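Local coordinates for fibronectin type-III domain-containing protein (Caldanaerobacter subterraneus subsp. tengcongensis, PDB 7JGU) that is of unknown function but contains a fibronectin type III-like domain whose extreme thermal stability is partly due to surface salt bridges, at residues V3-V8 against E28-K33; F10-I15 against L22-S27; N18-L23 against L61-K66; A32-I37 against I72-L77. One frame throughout, in Å; residues are numbered along the deposited sequence. Where two conformers were deposited one is given.

Contact 1 (V3-V8 against E28-K33); sequences VPDEPV and ETKGAK
Pro-4 lays its ring against the type II beta turn of Thr-29 to Ala-32, with CB 3.4 Å from Lys-30 O and CG 3.6 Å from Gly-31 O. The compact apolar ring suits this spot, where it also meets Ala-32 CB. Gly-31 suits its own, having a positive phi of 83° and standing where a side chain would press on Pro-4 CA. Next, Asp-5 sends its N to Lys-30 O, 3.0 Å away in the carbonyl plane. Its carboxylate, folded back beside its own N (chi1 -77°), passes Lys-30 CB at 3.5 Å from OD2, yet OD1 stays 4.9 Å from Lys-30 NZ. One water donates to both Val-3 O and Asp-5 OD1 but takes only a weak bond from Lys-30 NZ, making any link between the charges loose; another joins OD2 to Lys-30 N. Thr-29 CG2 comes within 3.0 Å of Asp-5 O. Pro-7 follows, its CB 3.7 Å from Thr-29 OG1, a hydroxyl hydrogen-bonded to Ser-27 O. Beyond the pair, Pro-4 also covers Ala-73 and Asn-75 of strand 66-75, while Pro-7 reaches Leu-71 of that strand and Ser-80 of strand 78-88; the segment leading into strand 11-15 thus packs on both the 28-33 loop and the four-stranded sheet.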
loop_
_atom_site.group_PDB
_atom_site.type_symbol
_atom_site.label_atom_id
_atom_site.label_comp_id
_atom_site.label_asym_id
_atom_site.label_seq_id
_atom_site.Cartn_x
_atom_site.Cartn_y
_atom_site.Cartn_z
ATOM N N VAL A 3 13.958 -13.418 -4.834
ATOM C CA VAL A 3 13.067 -12.475 -4.159
ATOM C C VAL A 3 11.730 -12.474 -4.889
ATOM O O VAL A 3 11.637 -12.950 -6.031
ATOM C CB VAL A 3 13.675 -11.066 -4.067
ATOM C CG1 VAL A 3 15.058 -11.132 -3.457
ATOM C CG2 VAL A 3 13.709 -10.389 -5.433
ATOM N N PRO A 4 10.673 -11.954 -4.288
ATOM C CA PRO A 4 9.380 -11.972 -4.966
ATOM C C PRO A 4 9.368 -11.041 -6.155
ATOM O O PRO A 4 10.167 -10.104 -6.275
ATOM C CB PRO A 4 8.399 -11.474 -3.900
ATOM C CG PRO A 4 9.145 -11.583 -2.596
ATOM C CD PRO A 4 10.572 -11.371 -2.940
ATOM N N ASP A 5 8.402 -11.298 -7.022
ATOM C CA ASP A 5 8.070 -10.351 -8.064
ATOM C C ASP A 5 7.591 -9.043 -7.436
ATOM O O ASP A 5 7.153 -8.989 -6.289
ATOM C CB ASP A 5 6.927 -10.901 -8.914
ATOM C CG ASP A 5 7.358 -11.984 -9.902
ATOM O OD1 ASP A 5 8.554 -12.308 -10.001
ATOM O OD2 ASP A 5 6.474 -12.524 -10.598
ATOM N N GLU A 6 7.667 -7.982 -8.202
ATOM C CA GLU A 6 7.022 -6.733 -7.796
ATOM C C GLU A 6 5.507 -6.888 -7.886
ATOM O O GLU A 6 5.005 -7.436 -8.873
ATOM C CB GLU A 6 7.522 -5.664 -8.761
ATOM C CG GLU A 6 7.148 -4.271 -8.445
ATOM C CD GLU A 6 7.662 -3.286 -9.493
ATOM O OE1 GLU A 6 8.875 -3.309 -9.796
ATOM O OE2 GLU A 6 6.859 -2.492 -10.018
ATOM N N PRO A 7 4.737 -6.446 -6.877
ATOM C CA PRO A 7 3.279 -6.476 -7.013
ATOM C C PRO A 7 2.828 -5.600 -8.160
ATOM O O PRO A 7 3.450 -4.587 -8.473
ATOM C CB PRO A 7 2.776 -5.937 -5.667
ATOM C CG PRO A 7 3.892 -6.179 -4.725
ATOM C CD PRO A 7 5.141 -5.959 -5.539
ATOM N N VAL A 8 1.708 -6.003 -8.739
ATOM C CA VAL A 8 1.034 -5.239 -9.776
ATOM C C VAL A 8 -0.406 -5.037 -9.337
ATOM O O VAL A 8 -0.854 -5.590 -8.332
ATOM C CB VAL A 8 1.139 -5.893 -11.170
ATOM C CG1 VAL A 8 2.605 -5.948 -11.606
ATOM C CG2 VAL A 8 0.536 -7.283 -11.174
ATOM N N GLU A 28 -1.996 -10.890 -6.016
ATOM C CA GLU A 28 -1.166 -11.953 -5.480
ATOM C C GLU A 28 0.147 -11.942 -6.248
ATOM O O GLU A 28 0.165 -11.751 -7.457
ATOM C CB GLU A 28 -1.880 -13.283 -5.667
ATOM C CG GLU A 28 -1.225 -14.413 -4.919
ATOM C CD GLU A 28 -2.064 -15.678 -4.892
ATOM O OE1 GLU A 28 -1.578 -16.675 -4.339
ATOM O OE2 GLU A 28 -3.201 -15.672 -5.417
ATOM N N THR A 29 1.248 -12.142 -5.541
ATOM C CA THR A 29 2.582 -11.912 -6.067
ATOM C C THR A 29 3.441 -13.158 -5.900
ATOM O O THR A 29 3.570 -13.682 -4.795
ATOM C CB THR A 29 3.194 -10.720 -5.337
ATOM O OG1 THR A 29 2.359 -9.564 -5.505
ATOM C CG2 THR A 29 4.566 -10.408 -5.837
ATOM N N LYS A 30 4.051 -13.608 -6.993
ATOM C CA LYS A 30 4.903 -14.786 -6.944
ATOM C C LYS A 30 6.008 -14.598 -5.925
ATOM O O LYS A 30 6.716 -13.585 -5.932
ATOM C CB LYS A 30 5.508 -15.028 -8.323
ATOM C CG LYS A 30 6.384 -16.246 -8.395
ATOM C CD LYS A 30 7.848 -15.861 -8.210
ATOM C CE LYS A 30 8.778 -16.961 -8.682
ATOM N NZ LYS A 30 10.191 -16.602 -8.397
ATOM N N GLY A 31 6.173 -15.600 -5.055
ATOM C CA GLY A 31 7.252 -15.617 -4.100
ATOM C C GLY A 31 6.999 -14.829 -2.836
ATOM O O GLY A 31 7.807 -14.905 -1.906
ATOM N N ALA A 32 5.921 -14.058 -2.760
ATOM C CA ALA A 32 5.710 -13.200 -1.608
ATOM C C ALA A 32 5.266 -14.007 -0.407
ATOM O O ALA A 32 4.327 -14.807 -0.498
ATOM C CB ALA A 32 4.649 -12.143 -1.915
ATOM N N LYS A 33 5.939 -13.794 0.719
ATOM C CA LYS A 33 5.479 -14.278 2.010
ATOM C C LYS A 33 4.708 -13.212 2.776
ATOM O O LYS A 33 3.846 -13.542 3.586
ATOM C CB LYS A 33 6.665 -14.743 2.861
ATOM C CG LYS A 33 7.401 -15.926 2.281
ATOM C CD LYS A 33 6.527 -17.162 2.271
ATOM C CE LYS A 33 7.272 -18.364 1.722
ATOM N NZ LYS A 33 8.098 -18.995 2.770
HETATM O O HOH W 1 10.209 -15.795 -5.540
HETATM O O HOH W 2 10.675 -13.204 -8.616
HETATM O O HOH W 3 3.900 -12.243 -9.495
#

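Contact 2 (F10-I15 against L22-S27); sequences FWVESI and LLLTWS. Unlike the reference sequence in segment 22-27: Leu-23 (reference Arg), Thr-25 (reference Arg).
Trp-11 with Thr-25 and Glu-13 with Leu-23 form the hydrogen-bonded pairs of two antiparallel strands, and Val-12 with Leu-24 the non-hydrogen-bonded pair between them. The axes of 11-15 and 22-25 come within 4.6 Å, at 148°. Each hydrogen-bonded pair makes two bonds; that from Leu-23 N to Glu-13 O, 2.9 Å, is nearly straight at 175°. Phe-10, just ahead of the strand, directs its ring toward the core with CG anti to the backbone N (chi1 -179°). Ring atom CE1 lies 4.0 Å from Leu-24 CG, which meets the ring at its edge, and 4.2 Å from Trp-26 CE3. With an alanine here the ring is gone, and a gap is likely to open beside Leu-24, Trp-26 and the Phe-69 and Leu-71 side chains. The two strands are the first hairpin of the fibronectin type III sandwich, and Trp-26 is probably the core tryptophan that marks this family. Val-12, branched and apolar as befits a strand facing the core, places CG1 3.8 Å from Leu-22 CD1. The reverse face carries Trp-11, Glu-13, Leu-23 and Thr-25, the last two replacing arginines of the natural sequence. There, in the conformer given, the methyl CG2 of Thr-25 lies 3.4 Å from Glu-13 OE2 and 3.9 Å from Trp-11 CE3, while its hydroxyl bonds to Leu-54 O.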
loop_
_atom_site.group_PDB
_atom_site.type_symbol
_atom_site.label_atom_id
_atom_site.label_comp_id
_atom_site.label_asym_id
_atom_site.label_seq_id
_atom_site.Cartn_x
_atom_site.Cartn_y
_atom_site.Cartn_z
ATOM N N PHE A 10 -1.674 -2.433 -7.996
ATOM C CA PHE A 10 -1.707 -1.755 -6.698
ATOM C C PHE A 10 -2.616 -0.547 -6.841
ATOM O O PHE A 10 -2.303 0.386 -7.588
ATOM C CB PHE A 10 -0.304 -1.326 -6.294
ATOM C CG PHE A 10 -0.211 -0.636 -4.960
ATOM C CD1 PHE A 10 -1.103 -0.906 -3.952
ATOM C CD2 PHE A 10 0.805 0.264 -4.726
ATOM C CE1 PHE A 10 -0.976 -0.252 -2.721
ATOM C CE2 PHE A 10 0.924 0.902 -3.525
ATOM C CZ PHE A 10 0.052 0.621 -2.525
ATOM N N TRP A 11 -3.750 -0.585 -6.165
ATOM C CA TRP A 11 -4.777 0.436 -6.257
ATOM C C TRP A 11 -5.125 0.938 -4.870
ATOM O O TRP A 11 -5.153 0.178 -3.906
ATOM C CB TRP A 11 -6.032 -0.151 -6.892
ATOM C CG TRP A 11 -5.780 -0.719 -8.263
ATOM C CD1 TRP A 11 -4.904 -0.249 -9.203
ATOM C CD2 TRP A 11 -6.391 -1.876 -8.839
ATOM N NE1 TRP A 11 -4.939 -1.032 -10.319
ATOM C CE2 TRP A 11 -5.836 -2.052 -10.124
ATOM C CE3 TRP A 11 -7.342 -2.795 -8.385
ATOM C CZ2 TRP A 11 -6.219 -3.091 -10.968
ATOM C CZ3 TRP A 11 -7.714 -3.833 -9.220
ATOM C CH2 TRP A 11 -7.157 -3.974 -10.500
ATOM N N VAL A 12 -5.430 2.224 -4.796
ATOM C CA VAL A 12 -5.838 2.874 -3.567
ATOM C C VAL A 12 -7.268 3.321 -3.807
ATOM O O VAL A 12 -7.522 4.117 -4.715
ATOM C CB VAL A 12 -4.921 4.058 -3.243
ATOM C CG1 VAL A 12 -5.375 4.776 -1.983
ATOM C CG2 VAL A 12 -3.481 3.601 -3.097
ATOM N N GLU A 13 -8.197 2.786 -3.026
ATOM C CA GLU A 13 -9.617 2.895 -3.299
ATOM C C GLU A 13 -10.324 3.601 -2.155
ATOM O O GLU A 13 -9.963 3.460 -0.984
ATOM C CB GLU A 13 -10.240 1.506 -3.513
ATOM C CG GLU A 13 -9.757 0.801 -4.780
ATOM C CD GLU A 13 -10.053 -0.683 -4.768
ATOM O OE1 GLU A 13 -10.853 -1.117 -3.914
ATOM O OE2 GLU A 13 -9.482 -1.416 -5.606
ATOM N N SER A 14 -11.334 4.374 -2.523
ATOM C CA SER A 14 -12.165 5.045 -1.548
ATOM C C SER A 14 -13.114 4.043 -0.908
ATOM O O SER A 14 -13.420 2.985 -1.477
ATOM C CB SER A 14 -12.983 6.141 -2.230
ATOM O OG SER A 14 -13.949 5.572 -3.096
ATOM N N ILE A 15 -13.553 4.373 0.293
ATOM C CA ILE A 15 -14.578 3.620 1.010
ATOM C C ILE A 15 -15.802 4.515 1.039
ATOM O O ILE A 15 -15.685 5.696 1.391
ATOM C CB ILE A 15 -14.097 3.279 2.432
ATOM C CG1 ILE A 15 -12.951 2.262 2.347
ATOM C CG2 ILE A 15 -15.196 2.723 3.277
ATOM C CD1 ILE A 15 -11.808 2.561 3.263
ATOM N N LEU A 22 -8.619 4.764 3.598
ATOM C CA LEU A 22 -8.420 4.306 2.231
ATOM C C LEU A 22 -8.164 2.809 2.250
ATOM O O LEU A 22 -7.554 2.290 3.192
ATOM C CB LEU A 22 -7.237 5.018 1.566
ATOM C CG LEU A 22 -7.492 6.497 1.254
ATOM C CD1 LEU A 22 -6.186 7.186 0.849
ATOM C CD2 LEU A 22 -8.549 6.647 0.177
ATOM N N LEU A 23 -8.618 2.125 1.202
ATOM C CA LEU A 23 -8.428 0.688 1.053
ATOM C C LEU A 23 -7.383 0.447 -0.014
ATOM O O LEU A 23 -7.567 0.814 -1.173
ATOM C CB LEU A 23 -9.741 0.021 0.683
ATOM C CG LEU A 23 -9.633 -1.478 0.400
ATOM C CD1 LEU A 23 -9.076 -2.240 1.583
ATOM C CD2 LEU A 23 -10.998 -2.035 0.054
ATOM N N LEU A 24 -6.272 -0.104 0.392
ATOM C CA LEU A 24 -5.224 -0.491 -0.542
ATOM C C LEU A 24 -5.415 -1.945 -0.938
ATOM O O LEU A 24 -5.702 -2.788 -0.097
ATOM C CB LEU A 24 -3.864 -0.360 0.145
ATOM C CG LEU A 24 -3.284 1.044 0.239
ATOM C CD1 LEU A 24 -4.256 2.042 0.845
ATOM C CD2 LEU A 24 -1.982 1.023 1.010
ATOM N N THR A 25 -5.223 -2.239 -2.216
ATOM C CA THR A 25 -5.289 -3.616 -2.668
ATOM C C THR A 25 -4.255 -3.833 -3.758
ATOM O O THR A 25 -3.809 -2.894 -4.423
ATOM C CB THR A 25 -6.677 -4.003 -3.174
ATOM O OG1 THR A 25 -6.745 -5.427 -3.276
ATOM C CG2 THR A 25 -6.932 -3.411 -4.532
ATOM N N TRP A 26 -3.867 -5.088 -3.929
ATOM C CA TRP A 26 -2.840 -5.433 -4.899
ATOM C C TRP A 26 -3.009 -6.897 -5.282
ATOM O O TRP A 26 -3.733 -7.657 -4.643
ATOM C CB TRP A 26 -1.421 -5.157 -4.357
ATOM C CG TRP A 26 -1.176 -5.818 -3.047
ATOM C CD1 TRP A 26 -0.694 -7.075 -2.837
ATOM C CD2 TRP A 26 -1.431 -5.274 -1.744
ATOM N NE1 TRP A 26 -0.646 -7.343 -1.513
ATOM C CE2 TRP A 26 -1.070 -6.255 -0.808
ATOM C CE3 TRP A 26 -1.933 -4.055 -1.287
ATOM C CZ2 TRP A 26 -1.201 -6.074 0.551
ATOM C CZ3 TRP A 26 -2.044 -3.871 0.063
ATOM C CH2 TRP A 26 -1.701 -4.876 0.968
ATOM N N SER A 27 -2.285 -7.291 -6.318
ATOM C CA SER A 27 -2.419 -8.652 -6.811
ATOM C C SER A 27 -1.585 -9.627 -5.985
ATOM O O SER A 27 -0.588 -9.271 -5.370
ATOM C CB SER A 27 -1.963 -8.724 -8.261
ATOM O OG SER A 27 -0.569 -8.488 -8.338
#

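Contact 3 (N18-L23 against L61-K66); sequences NDHTLL and LSPNTK. Unlike the reference sequence in segment 18-23: Leu-23 (reference Arg).
His-20 sets its imidazole obliquely across the ring of Pro-63, with NE2 3.7 Å from Pro-63 CG, and brings CD2 to 3.0 Å from Leu-61 O. The side chain can reach both because CG stands beside its own backbone N (chi1 -70°). Pro-63 CA adds a C-H...O contact, 3.4 Å from Asp-19 O. Leu-61 N donates to His-20 O over 2.9 Å, approaching from above the carbonyl plane by 37°. Leu-61 also crosses Leu-22 at about a right angle, CD1 to CD1 3.7 Å apart, a leucine suiting the apolar patch it forms with Leu-22 and Tyr-67. Asn-18 holds the corner at 19-20: its OD1 accepts from His-20 N, an Asx turn, and also from Thr-21 OG1. Segment 61-66 leads into strand 66-75, where Tyr-67, six residues after Leu-61, bonds through OH to Ser-62 N, consistent with the tyrosine corner of fibronectin type III domains. Across the contact there is one conventional hydrogen bond and no salt bridge, while the side-chain polar bonds of Asn-18 and Thr-65 serve their own segments. The joining is therefore shared by that backbone bond, weak C-H...O contacts and apolar packing.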
loop_
_atom_site.group_PDB
_atom_site.type_symbol
_atom_site.label_atom_id
_atom_site.label_comp_id
_atom_site.label_asym_id
_atom_site.label_seq_id
_atom_site.Cartn_x
_atom_site.Cartn_y
_atom_site.Cartn_z
ATOM N N ASN A 18 -16.731 7.681 3.504
ATOM C CA ASN A 18 -15.737 7.750 4.565
ATOM C C ASN A 18 -14.528 8.514 4.041
ATOM O O ASN A 18 -13.895 8.095 3.065
ATOM C CB ASN A 18 -15.325 6.328 4.962
ATOM C CG ASN A 18 -14.547 6.285 6.250
ATOM O OD1 ASN A 18 -13.489 6.911 6.383
ATOM N ND2 ASN A 18 -15.042 5.523 7.212
ATOM N N ASP A 19 -14.203 9.624 4.705
ATOM C CA ASP A 19 -13.105 10.494 4.302
ATOM C C ASP A 19 -11.879 10.348 5.194
ATOM O O ASP A 19 -10.962 11.174 5.122
ATOM C CB ASP A 19 -13.561 11.954 4.276
ATOM C CG ASP A 19 -14.734 12.186 3.338
ATOM O OD1 ASP A 19 -14.854 11.464 2.325
ATOM O OD2 ASP A 19 -15.537 13.098 3.616
ATOM N N HIS A 20 -11.829 9.305 6.019
ATOM C CA HIS A 20 -10.732 9.095 6.950
ATOM C C HIS A 20 -10.009 7.778 6.721
ATOM O O HIS A 20 -9.145 7.408 7.518
ATOM C CB HIS A 20 -11.267 9.125 8.376
ATOM C CG HIS A 20 -11.715 10.480 8.808
ATOM N ND1 HIS A 20 -12.996 10.944 8.609
ATOM C CD2 HIS A 20 -11.035 11.495 9.389
ATOM C CE1 HIS A 20 -13.093 12.176 9.079
ATOM N NE2 HIS A 20 -11.916 12.532 9.564
ATOM N N THR A 21 -10.345 7.066 5.658
ATOM C CA THR A 21 -9.832 5.723 5.443
ATOM C C THR A 21 -9.648 5.531 3.955
ATOM O O THR A 21 -10.430 6.034 3.153
ATOM C CB THR A 21 -10.862 4.678 5.920
ATOM O OG1 THR A 21 -11.369 5.031 7.216
ATOM C CG2 THR A 21 -10.254 3.296 5.961
ATOM N N LEU A 22 -8.619 4.764 3.598
ATOM C CA LEU A 22 -8.420 4.306 2.231
ATOM C C LEU A 22 -8.164 2.809 2.250
ATOM O O LEU A 22 -7.554 2.290 3.192
ATOM C CB LEU A 22 -7.237 5.018 1.566
ATOM C CG LEU A 22 -7.492 6.497 1.254
ATOM C CD1 LEU A 22 -6.186 7.186 0.849
ATOM C CD2 LEU A 22 -8.549 6.647 0.177
ATOM N N LEU A 23 -8.618 2.125 1.202
ATOM C CA LEU A 23 -8.428 0.688 1.053
ATOM C C LEU A 23 -7.383 0.447 -0.014
ATOM O O LEU A 23 -7.567 0.814 -1.173
ATOM C CB LEU A 23 -9.741 0.021 0.683
ATOM C CG LEU A 23 -9.633 -1.478 0.400
ATOM C CD1 LEU A 23 -9.076 -2.240 1.583
ATOM C CD2 LEU A 23 -10.998 -2.035 0.054
ATOM N N LEU A 61 -6.846 8.818 8.543
ATOM C CA LEU A 61 -6.367 9.774 7.560
ATOM C C LEU A 61 -7.155 11.074 7.651
ATOM O O LEU A 61 -8.238 11.132 8.235
ATOM C CB LEU A 61 -6.496 9.179 6.155
ATOM C CG LEU A 61 -5.663 7.916 5.928
ATOM C CD1 LEU A 61 -5.915 7.394 4.533
ATOM C CD2 LEU A 61 -4.187 8.161 6.158
ATOM N N SER A 62 -6.593 12.118 7.066
ATOM C CA SER A 62 -7.255 13.417 7.037
ATOM C C SER A 62 -8.123 13.548 5.791
ATOM O O SER A 62 -7.746 13.068 4.718
ATOM C CB SER A 62 -6.212 14.526 7.020
ATOM O OG SER A 62 -5.495 14.557 8.243
ATOM N N PRO A 63 -9.285 14.195 5.893
ATOM C CA PRO A 63 -10.101 14.436 4.700
ATOM C C PRO A 63 -9.397 15.347 3.699
ATOM O O PRO A 63 -8.474 16.107 4.020
ATOM C CB PRO A 63 -11.365 15.119 5.247
ATOM C CG PRO A 63 -11.421 14.742 6.687
ATOM C CD PRO A 63 -9.990 14.563 7.134
ATOM N N ASN A 64 -9.863 15.261 2.461
ATOM C CA ASN A 64 -9.468 16.176 1.390
ATOM C C ASN A 64 -7.979 16.140 1.112
ATOM O O ASN A 64 -7.385 17.140 0.702
ATOM C CB ASN A 64 -9.928 17.600 1.681
ATOM C CG ASN A 64 -11.409 17.697 1.754
ATOM O OD1 ASN A 64 -12.102 17.179 0.881
ATOM N ND2 ASN A 64 -11.917 18.329 2.804
ATOM N N THR A 65 -7.357 14.984 1.279
ATOM C CA THR A 65 -5.912 14.877 1.171
ATOM C C THR A 65 -5.570 13.803 0.155
ATOM O O THR A 65 -6.201 12.738 0.127
ATOM C CB THR A 65 -5.335 14.532 2.555
ATOM O OG1 THR A 65 -5.737 15.546 3.494
ATOM C CG2 THR A 65 -3.808 14.436 2.516
ATOM N N LYS A 66 -4.574 14.089 -0.681
ATOM C CA LYS A 66 -4.016 13.114 -1.604
ATOM C C LYS A 66 -2.943 12.334 -0.869
ATOM O O LYS A 66 -1.990 12.912 -0.333
ATOM C CB LYS A 66 -3.430 13.807 -2.829
ATOM C CG LYS A 66 -2.837 12.828 -3.829
ATOM C CD LYS A 66 -2.112 13.561 -4.941
ATOM C CE LYS A 66 -1.593 12.598 -5.987
ATOM N NZ LYS A 66 -2.687 12.117 -6.881
#

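Contact 4 (A32-I37 against I72-L77); sequences AKYYEI and IAVNEL. Unlike the reference sequence in segment 72-77: Ile-72 (reference Arg).
Lys-33 meets the 72-77 segment along nearly its whole length. Its CB stands 3.6 Å from Val-74 O; CG then passes Asn-75 CB at 3.8 Å; CE, after a bend near the start of the chain, comes beside the Glu-76 carboxylate; and a second bend swings NZ onto Glu-76 OE2, 2.7 Å away. In this salt bridge NZ meets OE2 on its syn side, 22° out of the carboxylate plane, and a long flexible lysine is well suited to span the distance. The backbone is irregular here: Lys-33 N, at 2.8 Å, and Tyr-34 N, at 3.2 Å, both donate to Val-74 O, a classic beta bulge. Beyond it strands 34-37 and 72-75 pair regularly, antiparallel, as the central two strands of the four-stranded sheet of the fibronectin type III sandwich. Tyr-34, with CG between backbone N and carbonyl carbon (chi1 69°), lays its ring over Val-74: Val-74 CB is 3.8 Å from the ring centroid and 15° off the normal, a CH-pi contact offset toward the rim, and Val-74 CG1 is 3.5 Å from Tyr-34 OH. A serine in its place would take the ring away and is likely to leave the Val-74 side chain without that cover. On the other face a small residue, Ala-73, suits the buried place between Tyr-35 and Ala-32, its CB 3.9 Å from Tyr-35 CE2. In the conformers given, Ile-72, which replaces an arginine of the natural sequence, packs on the CB of Glu-36. Asn-75 OD1 accepts from Leu-77 N in an Asx turn, and its ND2 reaches Gly-31 O.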
loop_
_atom_site.group_PDB
_atom_site.type_symbol
_atom_site.label_atom_id
_atom_site.label_comp_id
_atom_site.label_asym_id
_atom_site.label_seq_id
_atom_site.Cartn_x
_atom_site.Cartn_y
_atom_site.Cartn_z
ATOM N N ALA A 32 5.921 -14.058 -2.760
ATOM C CA ALA A 32 5.710 -13.200 -1.608
ATOM C C ALA A 32 5.266 -14.007 -0.407
ATOM O O ALA A 32 4.327 -14.807 -0.498
ATOM C CB ALA A 32 4.649 -12.143 -1.915
ATOM N N LYS A 33 5.939 -13.794 0.719
ATOM C CA LYS A 33 5.479 -14.278 2.010
ATOM C C LYS A 33 4.708 -13.212 2.776
ATOM O O LYS A 33 3.846 -13.542 3.586
ATOM C CB LYS A 33 6.665 -14.743 2.861
ATOM C CG LYS A 33 7.401 -15.926 2.281
ATOM C CD LYS A 33 6.527 -17.162 2.271
ATOM C CE LYS A 33 7.272 -18.364 1.722
ATOM N NZ LYS A 33 8.098 -18.995 2.770
ATOM N N TYR A 34 5.012 -11.941 2.541
ATOM C CA TYR A 34 4.217 -10.852 3.092
ATOM C C TYR A 34 4.486 -9.617 2.260
ATOM O O TYR A 34 5.314 -9.624 1.349
ATOM C CB TYR A 34 4.477 -10.636 4.581
ATOM C CG TYR A 34 5.822 -10.100 4.975
ATOM C CD1 TYR A 34 6.885 -10.952 5.224
ATOM C CD2 TYR A 34 6.017 -8.749 5.178
ATOM C CE1 TYR A 34 8.104 -10.463 5.637
ATOM C CE2 TYR A 34 7.232 -8.256 5.591
ATOM C CZ TYR A 34 8.267 -9.111 5.815
ATOM O OH TYR A 34 9.475 -8.593 6.243
ATOM N N TYR A 35 3.756 -8.554 2.589
ATOM C CA TYR A 35 3.832 -7.272 1.922
ATOM C C TYR A 35 4.009 -6.196 2.979
ATOM O O TYR A 35 3.510 -6.335 4.098
ATOM C CB TYR A 35 2.551 -6.999 1.128
ATOM C CG TYR A 35 2.202 -8.084 0.154
ATOM C CD1 TYR A 35 1.439 -9.173 0.544
ATOM C CD2 TYR A 35 2.661 -8.047 -1.143
ATOM C CE1 TYR A 35 1.128 -10.199 -0.353
ATOM C CE2 TYR A 35 2.352 -9.061 -2.043
ATOM C CZ TYR A 35 1.592 -10.131 -1.644
ATOM O OH TYR A 35 1.286 -11.145 -2.536
ATOM N N GLU A 36 4.710 -5.133 2.609
ATOM C CA GLU A 36 4.927 -4.011 3.507
ATOM C C GLU A 36 4.527 -2.726 2.808
ATOM O O GLU A 36 4.861 -2.520 1.642
ATOM C CB GLU A 36 6.384 -3.935 3.964
ATOM C CG GLU A 36 6.608 -3.092 5.202
ATOM C CD GLU A 36 7.908 -3.386 5.914
ATOM O OE1 GLU A 36 8.602 -4.365 5.560
ATOM O OE2 GLU A 36 8.240 -2.625 6.841
ATOM N N ILE A 37 3.791 -1.891 3.521
ATOM C CA ILE A 37 3.237 -0.656 3.006
ATOM C C ILE A 37 3.867 0.517 3.720
ATOM O O ILE A 37 3.983 0.522 4.948
ATOM C CB ILE A 37 1.718 -0.637 3.269
ATOM C CG1 ILE A 37 1.045 -1.880 2.696
ATOM C CG2 ILE A 37 1.112 0.666 2.778
ATOM C CD1 ILE A 37 -0.331 -2.116 3.302
ATOM N N ILE A 72 5.917 -3.092 -1.164
ATOM C CA ILE A 72 6.873 -4.126 -1.543
ATOM C C ILE A 72 6.319 -5.488 -1.164
ATOM O O ILE A 72 5.513 -5.624 -0.236
ATOM C CB ILE A 72 8.256 -3.957 -0.899
ATOM C CG1 ILE A 72 8.139 -3.546 0.572
ATOM C CG2 ILE A 72 9.033 -2.937 -1.655
ATOM C CD1 ILE A 72 9.408 -3.793 1.389
ATOM N N ALA A 73 6.805 -6.511 -1.866
ATOM C CA ALA A 73 6.602 -7.897 -1.478
ATOM C C ALA A 73 7.921 -8.398 -0.904
ATOM O O ALA A 73 8.989 -8.007 -1.363
ATOM C CB ALA A 73 6.229 -8.738 -2.686
ATOM N N VAL A 74 7.839 -9.296 0.076
ATOM C CA VAL A 74 9.019 -9.728 0.820
ATOM C C VAL A 74 8.987 -11.237 1.009
ATOM O O VAL A 74 7.928 -11.833 1.236
ATOM C CB VAL A 74 9.057 -9.036 2.194
ATOM C CG1 VAL A 74 10.369 -9.321 2.891
ATOM C CG2 VAL A 74 8.839 -7.537 2.064
ATOM N N ASN A 75 10.153 -11.865 0.901
ATOM C CA ASN A 75 10.328 -13.243 1.344
ATOM C C ASN A 75 11.679 -13.337 2.039
ATOM O O ASN A 75 12.355 -12.324 2.260
ATOM C CB ASN A 75 10.108 -14.254 0.211
ATOM C CG ASN A 75 11.179 -14.213 -0.843
ATOM O OD1 ASN A 75 12.282 -13.733 -0.626
ATOM N ND2 ASN A 75 10.855 -14.735 -2.012
ATOM N N GLU A 76 12.070 -14.575 2.370
ATOM C CA GLU A 76 13.282 -14.792 3.155
ATOM C C GLU A 76 14.523 -14.299 2.428
ATOM O O GLU A 76 15.541 -14.001 3.070
ATOM C CB GLU A 76 13.447 -16.283 3.476
ATOM C CG GLU A 76 12.289 -16.876 4.248
ATOM C CD GLU A 76 11.263 -17.537 3.348
ATOM O OE1 GLU A 76 11.154 -17.137 2.158
ATOM O OE2 GLU A 76 10.569 -18.461 3.829
ATOM N N LEU A 77 14.479 -14.236 1.103
ATOM C CA LEU A 77 15.637 -13.825 0.325
ATOM C C LEU A 77 15.742 -12.315 0.206
ATOM O O LEU A 77 16.825 -11.799 -0.091
ATOM C CB LEU A 77 15.573 -14.449 -1.072
ATOM C CG LEU A 77 15.781 -15.961 -1.186
ATOM C CD1 LEU A 77 17.187 -16.329 -0.742
ATOM C CD2 LEU A 77 14.740 -16.759 -0.397
#

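In the fold
Contacts 2 and 4 pair strands, one in each sheet, and share the core between them: Trp-26 of contact 2 meets Tyr-35 and Ile-37 of contact 4. Contact 2 pairs regularly, whereas contact 4 adds a beta bulge and the bridge from Lys-33 to Glu-76. Contacts 1 and 3 join loops near opposite ends of the domain, their centres about 27 Å apart. Contacts 1, 2 and 4 are partly buried, the strand pairs having core faces; contact 3 lies at the surface. Contact 1 relies on prolines, a turn and bridging water, contact 3 on a few apolar side chains and one bond. Contact 1 shares Ala-32 and Lys-33 with contact 4, while contacts 2 and 3 both use strand 21-25.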